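PDB 6LQF: AT-rich interactive domain-containing protein 4 from Arabidopsis thaliana, which probably binds DNA through its ARID domain and, with an adjoining zinc-containing PHD finger that reads a trimethylated histone H3 tail, helps regulate transcription in the nucleus. Local coordinates for residues 25-28 against 29-33; 97-100 against 101-104; 154-157 against 158-161. All coordinates share one frame; numbering follows the deposited sequence.

Contact 1: 25-28 against 29-33; sequences SEEE and FLRDV. With ZN (zinc ion), chain E.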
loop_
_atom_site.group_PDB
_atom_site.type_symbol
_atom_site.label_atom_id
_atom_site.label_comp_id
_atom_site.label_asym_id
_atom_site.label_seq_id
_atom_site.Cartn_x
_atom_site.Cartn_y
_atom_site.Cartn_z
ATOM N N SER A 25 -14.337 3.751 -4.828
ATOM C CA SER A 25 -14.294 4.989 -4.073
ATOM C C SER A 25 -13.986 4.686 -2.620
ATOM O O SER A 25 -14.153 3.554 -2.155
ATOM C CB SER A 25 -15.613 5.750 -4.166
ATOM O OG SER A 25 -16.636 5.072 -3.436
ATOM N N GLU A 26 -13.497 5.719 -1.946
ATOM C CA GLU A 26 -13.209 5.610 -0.547
ATOM C C GLU A 26 -14.436 5.225 0.253
ATOM O O GLU A 26 -14.343 4.374 1.137
ATOM C CB GLU A 26 -12.601 6.913 -0.006
ATOM C CG GLU A 26 -12.357 6.796 1.487
ATOM C CD GLU A 26 -11.579 7.948 2.077
ATOM O OE1 GLU A 26 -11.438 8.022 3.326
ATOM O OE2 GLU A 26 -11.105 8.787 1.297
ATOM N N GLU A 27 -15.589 5.796 -0.055
ATOM C CA GLU A 27 -16.764 5.479 0.762
ATOM C C GLU A 27 -17.199 4.021 0.558
ATOM O O GLU A 27 -17.505 3.302 1.540
ATOM C CB GLU A 27 -17.889 6.447 0.457
ATOM C CG GLU A 27 -19.204 5.994 1.039
ATOM C CD GLU A 27 -20.025 7.161 1.519
ATOM O OE1 GLU A 27 -21.178 6.888 1.928
ATOM O OE2 GLU A 27 -19.518 8.324 1.482
ATOM N N GLU A 28 -17.237 3.555 -0.685
ATOM C CA GLU A 28 -17.575 2.169 -0.943
ATOM C C GLU A 28 -16.587 1.215 -0.265
ATOM O O GLU A 28 -16.995 0.217 0.326
ATOM C CB GLU A 28 -17.590 1.892 -2.442
ATOM C CG GLU A 28 -18.006 0.468 -2.734
ATOM C CD GLU A 28 -18.178 0.159 -4.219
ATOM O OE1 GLU A 28 -18.245 1.099 -5.046
ATOM O OE2 GLU A 28 -18.271 -1.043 -4.539
ATOM N N PHE A 29 -15.288 1.531 -0.328
ATOM C CA PHE A 29 -14.298 0.714 0.364
ATOM C C PHE A 29 -14.544 0.665 1.874
ATOM O O PHE A 29 -14.588 -0.432 2.451
ATOM C CB PHE A 29 -12.888 1.257 0.062
ATOM C CG PHE A 29 -11.841 0.597 0.852
ATOM C CD1 PHE A 29 -11.342 -0.646 0.447
ATOM C CD2 PHE A 29 -11.325 1.193 1.992
ATOM C CE1 PHE A 29 -10.356 -1.318 1.232
ATOM C CE2 PHE A 29 -10.306 0.513 2.750
ATOM C CZ PHE A 29 -9.848 -0.717 2.349
ATOM N N LEU A 30 -14.667 1.834 2.502
ATOM C CA LEU A 30 -14.774 1.860 3.952
ATOM C C LEU A 30 -16.048 1.166 4.433
ATOM O O LEU A 30 -16.028 0.466 5.453
ATOM C CB LEU A 30 -14.735 3.297 4.469
ATOM C CG LEU A 30 -13.355 3.966 4.334
ATOM C CD1 LEU A 30 -13.460 5.459 4.698
ATOM C CD2 LEU A 30 -12.267 3.263 5.209
ATOM N N ARG A 31 -17.138 1.310 3.694
ATOM C CA ARG A 31 -18.361 0.614 4.087
ATOM C C ARG A 31 -18.177 -0.884 3.965
ATOM O O ARG A 31 -18.665 -1.637 4.831
ATOM C CB ARG A 31 -19.548 1.133 3.254
ATOM C CG ARG A 31 -19.904 2.569 3.622
ATOM C CD ARG A 31 -21.204 2.958 2.944
ATOM N NE ARG A 31 -21.542 4.344 3.233
ATOM C CZ ARG A 31 -22.193 4.734 4.337
ATOM N NH1 ARG A 31 -22.533 3.841 5.257
ATOM N NH2 ARG A 31 -22.448 6.024 4.544
ATOM N N ASP A 32 -17.425 -1.328 2.953
ATOM C CA ASP A 32 -17.177 -2.769 2.837
ATOM C C ASP A 32 -16.256 -3.261 3.969
ATOM O O ASP A 32 -16.455 -4.382 4.497
ATOM C CB ASP A 32 -16.571 -3.119 1.458
ATOM C CG ASP A 32 -16.686 -4.546 1.150
ATOM O OD1 ASP A 32 -17.781 -5.130 1.153
ATOM O OD2 ASP A 32 -15.620 -5.128 0.893
ATOM N N VAL A 33 -15.282 -2.452 4.369
ATOM C CA VAL A 33 -14.429 -2.839 5.513
ATOM C C VAL A 33 -15.253 -2.957 6.793
ATOM O O VAL A 33 -15.081 -3.944 7.549
ATOM C CB VAL A 33 -13.246 -1.859 5.746
ATOM C CG1 VAL A 33 -12.487 -2.213 6.992
ATOM C CG2 VAL A 33 -12.273 -1.924 4.559
HETATM ZN ZN ZN E . -15.743 -7.158 0.480
#
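The N-terminal turns of helix 26-39 in the ARID domain carry this contact, with a capping serine at the start and a zinc ligand two turns on. Ser25 suits the N-cap because its short hydroxyl, OG, can accept from Glu28 N, an amide with no earlier helical carbonyl to pair with; its carbonyl oxygen takes Phe29 N at 3.0 Å, the first of a run of i to i+4 bonds. On one flank Glu27 and Arg31 lie side by side, and the guanidinium grips a single oxygen, Glu27 OE1, with NE at 2.9 Å and NH2 at 3.0 Å. That oxygen sits in the guanidinium plane, whereas both nitrogens approach from one face of the carboxylate. On another flank Glu26, its CG anti to the backbone N (chi1 178°), runs alongside Leu30, and its CG meets Leu30 CD1 at 3.6 Å; its carboxylate forms a salt bridge to Arg96. An alanine in place of Glu26 is likely to leave Arg96 without this acidic mate and take away the aliphatic packing against Leu30 CD1. Phe29 turns into the core among Phe67, Tyr70 and Tyr122, with Val33 CG2 over one face, offset toward the rim. Asp32 OD2 binds the zinc ion at 2.1 Å and pairs with Tyr122 OH. With His14, Cys16 and His126 it completes a zinc site built onto a capped, amphipathic ARID helix.

Contact 2: 97-100 against 101-104; sequences NHTL and TNRM. With nucleotides of chain C.
The backbone is largely extended at His98 and Thr99, kinks through Leu100 and runs extended again at Asn102, a reversal without regular secondary structure that brings Thr99 and Asn102 together. Asn102 closes the loop with both ends of its amide. Its ND2 donates to Thr99 O at 2.8 Å in a nearly straight bond (170°), lying in the plane of the carbonyl as well as in that of its own amide. The other end, OD1, accepts from Met104 N at 2.9 Å on a lone pair, which makes an Asx turn. Asparagine suits the place because one short, flat group offers a donor and an acceptor; with CG between the backbone N and the carbonyl carbon (chi1 72°), the amide can reach back to Thr99 O and forward to Met104 N. Thr99 OG1 donates to Thr101 O at 3.1 Å from above the carbonyl plane, and also pairs with Asn60. The side chain of His98 crosses that of Asn102 at about a right angle, and its ring meets Phe92 edge-to-face. Beyond the turn, Arg103 bends at chi2 and chi3 and sends NE to OP2 of DA6 of chain C at 3.1 Å, with the phosphate oxygen in the guanidinium plane. Such a side-chain-braced loop, bearing a basic residue onto the DNA backbone, belongs to the DNA-binding surface of the ARID domain.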
loop_
_atom_site.group_PDB
_atom_site.type_symbol
_atom_site.label_atom_id
_atom_site.label_comp_id
_atom_site.label_asym_id
_atom_site.label_seq_id
_atom_site.Cartn_x
_atom_site.Cartn_y
_atom_site.Cartn_z
ATOM N N ASN A 97 -2.865 11.475 6.804
ATOM C CA ASN A 97 -2.215 11.711 8.093
ATOM C C ASN A 97 -0.828 12.323 7.958
ATOM O O ASN A 97 -0.269 12.818 8.944
ATOM C CB ASN A 97 -2.153 10.393 8.865
ATOM C CG ASN A 97 -3.497 9.758 8.947
ATOM O OD1 ASN A 97 -3.906 9.014 8.066
ATOM N ND2 ASN A 97 -4.247 10.115 9.990
ATOM N N HIS A 98 -0.241 12.284 6.755
ATOM C CA HIS A 98 1.058 12.877 6.577
ATOM C C HIS A 98 1.059 14.389 6.713
ATOM O O HIS A 98 0.144 15.064 6.210
ATOM C CB HIS A 98 1.577 12.495 5.182
ATOM C CG HIS A 98 2.879 13.131 4.831
ATOM N ND1 HIS A 98 4.097 12.670 5.284
ATOM C CD2 HIS A 98 3.141 14.190 4.029
ATOM C CE1 HIS A 98 5.067 13.403 4.755
ATOM N NE2 HIS A 98 4.513 14.335 4.002
ATOM N N THR A 99 2.074 14.923 7.383
ATOM C CA THR A 99 2.408 16.343 7.287
ATOM C C THR A 99 3.895 16.472 6.945
ATOM O O THR A 99 4.696 15.583 7.264
ATOM C CB THR A 99 2.073 17.129 8.615
ATOM O OG1 THR A 99 2.732 16.515 9.735
ATOM C CG2 THR A 99 0.570 17.155 8.876
ATOM N N LEU A 100 4.238 17.558 6.232
ATOM C CA LEU A 100 5.594 17.806 5.744
ATOM C C LEU A 100 6.613 17.733 6.862
ATOM O O LEU A 100 7.634 17.052 6.766
ATOM C CB LEU A 100 5.659 19.175 5.075
ATOM C CG LEU A 100 6.994 19.503 4.421
ATOM C CD1 LEU A 100 6.848 19.427 2.905
ATOM C CD2 LEU A 100 7.471 20.894 4.877
ATOM N N THR A 101 6.320 18.462 7.928
ATOM C CA THR A 101 7.136 18.438 9.119
ATOM C C THR A 101 6.320 17.707 10.162
ATOM O O THR A 101 5.256 18.167 10.581
ATOM C CB THR A 101 7.495 19.842 9.631
ATOM O OG1 THR A 101 6.300 20.504 10.048
ATOM C CG2 THR A 101 8.191 20.655 8.550
ATOM N N ASN A 102 6.811 16.541 10.524
ATOM C CA ASN A 102 6.179 15.709 11.532
ATOM C C ASN A 102 7.299 15.023 12.273
ATOM O O ASN A 102 8.418 14.884 11.739
ATOM C CB ASN A 102 5.217 14.683 10.911
ATOM C CG ASN A 102 5.941 13.559 10.176
ATOM O OD1 ASN A 102 6.458 12.638 10.795
ATOM N ND2 ASN A 102 5.978 13.624 8.856
ATOM N N ARG A 103 7.002 14.595 13.493
ATOM C CA ARG A 103 7.954 13.812 14.286
ATOM C C ARG A 103 7.403 12.402 14.557
ATOM O O ARG A 103 7.451 11.904 15.693
ATOM C CB ARG A 103 8.263 14.515 15.610
ATOM C CG ARG A 103 9.110 15.786 15.479
ATOM C CD ARG A 103 10.370 15.535 14.650
ATOM N NE ARG A 103 11.294 14.585 15.276
ATOM C CZ ARG A 103 12.234 13.898 14.621
ATOM N NH1 ARG A 103 12.378 14.036 13.308
ATOM N NH2 ARG A 103 13.027 13.059 15.280
ATOM N N MET A 104 6.842 11.789 13.522
ATOM C CA MET A 104 6.214 10.474 13.620
ATOM C C MET A 104 7.265 9.397 13.429
ATOM O O MET A 104 7.279 8.668 12.433
ATOM C CB MET A 104 5.120 10.342 12.567
ATOM C CG MET A 104 3.959 11.346 12.805
ATOM S SD MET A 104 2.983 11.014 14.288
ATOM C CE MET A 104 2.516 9.328 14.041
ATOM P P DG C 5 4.625 15.085 17.899
ATOM O OP1 DG C 5 4.434 16.520 18.217
ATOM O OP2 DG C 5 4.607 14.600 16.500
ATOM O "O5'" DG C 5 6.037 14.613 18.486
ATOM C "C5'" DG C 5 6.340 14.909 19.816
ATOM C "C4'" DG C 5 7.492 14.059 20.292
ATOM O "O4'" DG C 5 7.083 12.683 20.366
ATOM C "C3'" DG C 5 8.763 14.086 19.435
ATOM O "O3'" DG C 5 9.857 14.398 20.311
ATOM C "C2'" DG C 5 8.869 12.647 18.893
ATOM C "C1'" DG C 5 8.197 11.891 20.028
ATOM N N9 DG C 5 7.706 10.572 19.694
ATOM C C8 DG C 5 6.983 10.195 18.600
ATOM N N7 DG C 5 6.693 8.924 18.595
ATOM C C5 DG C 5 7.240 8.450 19.783
ATOM C C6 DG C 5 7.279 7.143 20.323
ATOM O O6 DG C 5 6.753 6.120 19.852
ATOM N N1 DG C 5 7.976 7.097 21.507
ATOM C C2 DG C 5 8.585 8.188 22.085
ATOM N N2 DG C 5 9.212 7.994 23.217
ATOM N N3 DG C 5 8.549 9.398 21.584
ATOM C C4 DG C 5 7.891 9.445 20.439
ATOM P P DA C 6 11.359 14.636 19.791
ATOM O OP1 DA C 6 11.784 15.956 20.301
ATOM O OP2 DA C 6 11.523 14.316 18.359
ATOM O "O5'" DA C 6 12.196 13.590 20.662
ATOM C "C5'" DA C 6 11.962 13.509 22.066
ATOM C "C4'" DA C 6 12.776 12.364 22.689
ATOM O "O4'" DA C 6 12.134 11.095 22.393
ATOM C "C3'" DA C 6 14.214 12.227 22.212
ATOM O "O3'" DA C 6 15.036 11.786 23.302
ATOM C "C2'" DA C 6 14.114 11.149 21.121
ATOM C "C1'" DA C 6 13.036 10.241 21.681
ATOM N N9 DA C 6 12.238 9.556 20.667
ATOM C C8 DA C 6 11.649 10.120 19.550
ATOM N N7 DA C 6 10.937 9.277 18.846
ATOM C C5 DA C 6 11.074 8.069 19.538
ATOM C C6 DA C 6 10.540 6.788 19.308
ATOM N N6 DA C 6 9.751 6.473 18.264
ATOM N N1 DA C 6 10.868 5.828 20.220
ATOM C C2 DA C 6 11.646 6.136 21.247
ATOM N N3 DA C 6 12.183 7.313 21.581
ATOM C C4 DA C 6 11.833 8.248 20.685
#

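Contact 3: 154-157 against 158-161; sequences WAHF and GCDR. With ZN (zinc ion), chain G.
His156 and Cys159 converge on one zinc ion, the histidine through ND1 at 2.1 Å and the cysteine through SG at 2.3 Å. Cys134 and Cys137 supply the other two ligands, giving a site of three cysteines and one histidine. With ND1 spent on the metal, the remaining ring nitrogen, NE2, is hydrogen-bonded to Thr141 O; together with the zinc bond, this holds the imidazole in its rotation. Histidine suits the position because its two nitrogens can serve the metal and a backbone carbonyl at once. His156 CG and Cys159 SG each stand anti to their own carbonyl carbon (chi1 -66° and -76°), and this brings SG to 3.7 Å from ND1, as two ligands of one metal should be. The backbone between them turns tightly. Cys159 N donates to His156 O at 2.9 Å and Asp160 N to Phe157 O at 3.2 Å, successive i to i+3 bonds; in each the donor stands well above the plane of the carbonyl, consistent with the tight 3-10 geometry. Asp160 is buried, yet its carboxylate is well provided for: OD2 takes part in a salt bridge with Arg162 and a hydrogen bond with Tyr179 OH, and OD1 is likewise hydrogen-bonded to a residue just beyond these segments. A short acidic side chain thus anchors the turn to the chain that follows. The ring of Phe157 points away from the zinc, where it meets Tyr171 of helix 168-172 and touches Val146. Trp154 packs on the modified side chain of the bound peptide. Strand 154-156 pairs antiparallel with 145-147, Ala155 bonding to Val146 through the backbone, and the zinc-binding turn follows this strand and precedes helix 168-172.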
loop_
_atom_site.group_PDB
_atom_site.type_symbol
_atom_site.label_atom_id
_atom_site.label_comp_id
_atom_site.label_asym_id
_atom_site.label_seq_id
_atom_site.Cartn_x
_atom_site.Cartn_y
_atom_site.Cartn_z
ATOM N N TRP A 154 5.983 -2.860 -13.340
ATOM C CA TRP A 154 7.015 -3.114 -12.378
ATOM C C TRP A 154 8.199 -3.866 -12.957
ATOM O O TRP A 154 8.001 -4.673 -13.832
ATOM C CB TRP A 154 6.462 -3.975 -11.249
ATOM C CG TRP A 154 5.543 -3.246 -10.267
ATOM C CD1 TRP A 154 4.190 -3.154 -10.300
ATOM C CD2 TRP A 154 5.979 -2.586 -9.083
ATOM N NE1 TRP A 154 3.740 -2.447 -9.191
ATOM C CE2 TRP A 154 4.825 -2.137 -8.408
ATOM C CE3 TRP A 154 7.232 -2.415 -8.485
ATOM C CZ2 TRP A 154 4.905 -1.425 -7.204
ATOM C CZ3 TRP A 154 7.315 -1.709 -7.297
ATOM C CH2 TRP A 154 6.172 -1.274 -6.641
ATOM N N ALA A 155 9.391 -3.503 -12.529
ATOM C CA ALA A 155 10.616 -4.151 -12.998
ATOM C C ALA A 155 11.507 -4.556 -11.837
ATOM O O ALA A 155 11.644 -3.824 -10.850
ATOM C CB ALA A 155 11.383 -3.214 -13.930
ATOM N N HIS A 156 12.150 -5.714 -11.915
ATOM C CA HIS A 156 13.257 -5.922 -11.007
ATOM C C HIS A 156 14.351 -4.912 -11.250
ATOM O O HIS A 156 14.807 -4.745 -12.401
ATOM C CB HIS A 156 13.942 -7.283 -11.238
ATOM C CG HIS A 156 13.089 -8.459 -10.920
ATOM N ND1 HIS A 156 12.620 -9.320 -11.887
ATOM C CD2 HIS A 156 12.544 -8.892 -9.742
ATOM C CE1 HIS A 156 11.937 -10.304 -11.318
ATOM N NE2 HIS A 156 11.836 -10.036 -10.021
ATOM N N PHE A 157 14.892 -4.339 -10.200
ATOM C CA PHE A 157 15.999 -3.409 -10.343
ATOM C C PHE A 157 17.167 -4.077 -11.050
ATOM O O PHE A 157 17.816 -3.458 -11.920
ATOM C CB PHE A 157 16.407 -2.910 -8.956
ATOM C CG PHE A 157 17.350 -1.759 -8.988
ATOM C CD1 PHE A 157 16.919 -0.527 -9.440
ATOM C CD2 PHE A 157 18.648 -1.892 -8.512
ATOM C CE1 PHE A 157 17.795 0.566 -9.470
ATOM C CE2 PHE A 157 19.534 -0.806 -8.540
ATOM C CZ PHE A 157 19.095 0.420 -9.017
ATOM N N GLY A 158 17.375 -5.351 -10.697
ATOM C CA GLY A 158 18.467 -6.175 -11.251
ATOM C C GLY A 158 18.312 -6.491 -12.710
ATOM O O GLY A 158 19.301 -6.883 -13.370
ATOM N N CYS A 159 17.119 -6.343 -13.261
ATOM C CA CYS A 159 16.929 -6.656 -14.694
ATOM C C CYS A 159 17.192 -5.433 -15.582
ATOM O O CYS A 159 17.134 -5.519 -16.806
ATOM C CB CYS A 159 15.519 -7.209 -14.971
ATOM S SG CYS A 159 15.250 -8.950 -14.454
ATOM N N ASP A 160 17.469 -4.294 -14.967
ATOM C CA ASP A 160 17.735 -3.083 -15.731
ATOM C C ASP A 160 19.263 -2.889 -15.708
ATOM O O ASP A 160 19.827 -2.529 -14.695
ATOM C CB ASP A 160 16.969 -1.882 -15.132
ATOM C CG ASP A 160 17.071 -0.665 -15.994
ATOM O OD1 ASP A 160 17.999 -0.581 -16.855
ATOM O OD2 ASP A 160 16.219 0.235 -15.832
ATOM N N ARG A 161 19.919 -3.136 -16.831
ATOM C CA ARG A 161 21.391 -3.090 -16.846
ATOM C C ARG A 161 21.947 -1.806 -17.466
ATOM O O ARG A 161 23.136 -1.723 -17.795
ATOM C CB ARG A 161 21.946 -4.316 -17.590
ATOM C CG ARG A 161 21.613 -5.654 -16.926
ATOM C CD ARG A 161 22.367 -5.865 -15.616
ATOM N NE ARG A 161 23.783 -6.122 -15.874
ATOM C CZ ARG A 161 24.685 -6.409 -14.936
ATOM N NH1 ARG A 161 25.951 -6.625 -15.280
ATOM N NH2 ARG A 161 24.330 -6.481 -13.658
HETATM ZN ZN ZN G . 13.046 -9.213 -13.933
#

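How the contacts relate
Contacts 1 and 2 share the ARID domain, with nearest atoms about 9 Å apart, whereas contact 3 belongs to the PHD finger and lies across the chain's centre from contact 1, centres about 35 Å apart. Contacts 1 and 3 are partly buried and each brings ligands to a zinc ion, but the first offers a lone aspartate from a regular helix and the second a histidine-cysteine pair where a strand passes into a 3-10 turn. Contact 2 is a surface loop without a metal, ordered by amide and hydroxyl bonds and turned to the DNA. Charge pairing between neighbours marks the helix, whereas backbone-directed side-chain bonds mark the loop.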